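Local coordinates for 1-carboxybiuret hydrolase subunit AtzE (Pseudomonas sp., PDB 6C62), which hydrolyses 1-carboxybiuret to urea-1,3-dicarboxylate and ammonia in the bacterial breakdown of atrazine, as a member of the amidase family, at residues L255-L260 with L283-V288. Residues are numbered along the deposited sequence; the frame is centred on the assembly and turned at random.
Sequences LRIGVL and LGASEV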
loop_
_atom_site.group_PDB
_atom_site.type_symbol
_atom_site.label_atom_id
_atom_site.label_comp_id
_atom_site.label_asym_id
_atom_site.label_seq_id
_atom_site.Cartn_x
_atom_site.Cartn_y
_atom_site.Cartn_z
ATOM N N LEU A 255 34.589 5.138 7.385
ATOM C CA LEU A 255 33.221 4.714 7.593
ATOM C C LEU A 255 32.923 4.526 9.048
ATOM O O LEU A 255 33.757 4.117 9.813
ATOM C CB LEU A 255 32.918 3.441 6.813
ATOM C CG LEU A 255 33.031 3.508 5.291
ATOM C CD1 LEU A 255 32.658 2.140 4.751
ATOM C CD2 LEU A 255 32.181 4.582 4.610
ATOM N N ARG A 256 31.692 4.812 9.436
ATOM C CA ARG A 256 31.222 4.563 10.788
ATOM C C ARG A 256 30.550 3.170 10.854
ATOM O O ARG A 256 29.520 2.924 10.203
ATOM C CB ARG A 256 30.316 5.710 11.259
ATOM C CG ARG A 256 30.583 6.002 12.758
ATOM C CD ARG A 256 29.697 7.079 13.416
ATOM N NE ARG A 256 29.635 6.843 14.876
ATOM C CZ ARG A 256 28.623 7.141 15.694
ATOM N NH1 ARG A 256 27.514 7.723 15.253
ATOM N NH2 ARG A 256 28.737 6.868 16.993
ATOM N N ILE A 257 31.188 2.240 11.560
ATOM C CA ILE A 257 30.727 0.843 11.568
ATOM C C ILE A 257 30.397 0.463 12.988
ATOM O O ILE A 257 31.203 0.644 13.879
ATOM C CB ILE A 257 31.774 -0.122 10.941
ATOM C CG1 ILE A 257 32.302 0.443 9.608
ATOM C CG2 ILE A 257 31.219 -1.561 10.784
ATOM C CD1 ILE A 257 33.096 -0.534 8.759
ATOM N N GLY A 258 29.204 -0.054 13.210
ATOM C CA GLY A 258 28.766 -0.491 14.507
ATOM C C GLY A 258 28.291 -1.918 14.582
ATOM O O GLY A 258 28.013 -2.559 13.559
ATOM N N VAL A 259 28.204 -2.411 15.811
ATOM C CA VAL A 259 27.749 -3.756 16.111
ATOM C C VAL A 259 26.381 -3.687 16.780
ATOM O O VAL A 259 26.222 -2.974 17.784
ATOM C CB VAL A 259 28.722 -4.458 17.093
ATOM C CG1 VAL A 259 28.290 -5.863 17.398
ATOM C CG2 VAL A 259 30.109 -4.503 16.543
ATOM N N LEU A 260 25.386 -4.413 16.245
ATOM C CA LEU A 260 24.033 -4.353 16.799
ATOM C C LEU A 260 23.967 -5.105 18.105
ATOM O O LEU A 260 24.535 -6.157 18.210
ATOM C CB LEU A 260 22.974 -4.891 15.838
ATOM C CG LEU A 260 22.787 -4.100 14.546
ATOM C CD1 LEU A 260 21.668 -4.707 13.731
ATOM C CD2 LEU A 260 22.467 -2.643 14.869
ATOM N N LEU A 283 36.816 -5.182 11.024
ATOM C CA LEU A 283 36.272 -3.955 10.454
ATOM C C LEU A 283 36.439 -2.705 11.307
ATOM O O LEU A 283 35.992 -1.644 10.907
ATOM C CB LEU A 283 34.762 -4.132 10.120
ATOM C CG LEU A 283 34.517 -5.217 9.045
ATOM C CD1 LEU A 283 33.046 -5.537 8.934
ATOM C CD2 LEU A 283 35.011 -4.796 7.684
ATOM N N GLY A 284 37.059 -2.822 12.475
ATOM C CA GLY A 284 37.242 -1.675 13.372
ATOM C C GLY A 284 35.964 -1.135 13.984
ATOM O O GLY A 284 35.872 0.033 14.292
ATOM N N ALA A 285 34.968 -1.997 14.174
ATOM C CA ALA A 285 33.716 -1.602 14.808
ATOM C C ALA A 285 33.800 -1.951 16.258
ATOM O O ALA A 285 34.067 -3.103 16.588
ATOM C CB ALA A 285 32.539 -2.346 14.216
ATOM N N SER A 286 33.582 -0.971 17.128
ATOM C CA SER A 286 33.614 -1.237 18.594
ATOM C C SER A 286 32.379 -0.792 19.337
ATOM O O SER A 286 32.063 -1.392 20.363
ATOM C CB SER A 286 34.825 -0.610 19.236
ATOM O OG SER A 286 34.973 0.718 18.769
ATOM N N GLU A 287 31.656 0.200 18.816
ATOM C CA GLU A 287 30.426 0.661 19.429
ATOM C C GLU A 287 29.257 -0.307 19.240
ATOM O O GLU A 287 29.056 -0.828 18.149
ATOM C CB GLU A 287 30.056 2.010 18.888
ATOM C CG GLU A 287 30.515 3.144 19.769
ATOM C CD GLU A 287 30.093 4.484 19.215
ATOM O OE1 GLU A 287 28.914 4.879 19.476
ATOM O OE2 GLU A 287 30.956 5.107 18.524
ATOM N N VAL A 288 28.516 -0.543 20.311
ATOM C CA VAL A 288 27.288 -1.338 20.288
ATOM C C VAL A 288 26.138 -0.349 20.000
ATOM O O VAL A 288 26.054 0.705 20.607
ATOM C CB VAL A 288 27.114 -2.120 21.584
ATOM C CG1 VAL A 288 25.743 -2.779 21.661
ATOM C CG2 VAL A 288 28.223 -3.161 21.728
#
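The methyl of Ala285 fits between Ile257 and Val259, two side chains of one strand: its CB lies 3.8 Å from Ile257 CG2 and 4.0 Å from Val259 CG2. The two residues turn different branches to it: Ile257 CG2 is anti to its backbone N, whereas Val259 CG2 lies beside its own N, with CG1 anti (chi1 -179°). The other arm of Ile257 runs through CG1 to CD1, which meets Leu283 CB at 4.2 Å, the two side chains crossing at roughly a right angle. Outside the two segments, Val276 and Ala280 of helix 270-283 touch Val259, and Val446 and Leu447 of helix 437-449 touch Leu283.

The connection is a beta-alpha-beta crossover: strand 257-260 leads through helix 270-283 to strand 288-289, which adds parallel to it at the edge of the mixed amidase sheet. Gly284, at positive phi, is the first residue to leave helical angles after helix 270-283 and makes a Schellman motif; just after it, Ala285 CB comes within 3.3 Å of Ile257 O. Val259 pairs with Val288 as a parallel bridge, and its N donates to Glu287 O at 2.9 Å, almost straight at 174°. One residue on, Val288 CA approaches Val259 O at 3.2 Å in a CA-H...O contact, and Val259 also bonds through its backbone to Val289.

On the outer side, Arg256 starts away from the loop, but its extended chain brings NH2 back to form a salt bridge with Glu287, 3.2 Å from OE1. OE2 lies in the guanidinium plane at its edge and accepts a weak hydrogen bond from NH2; the carboxylate plane is turned 48° from that of the guanidinium. The stronger polar partner of Arg256 is the Asp363 carbonyl, bonded to NH1, while Trp364 makes a cation-pi contact with the arginine and also touches Glu287.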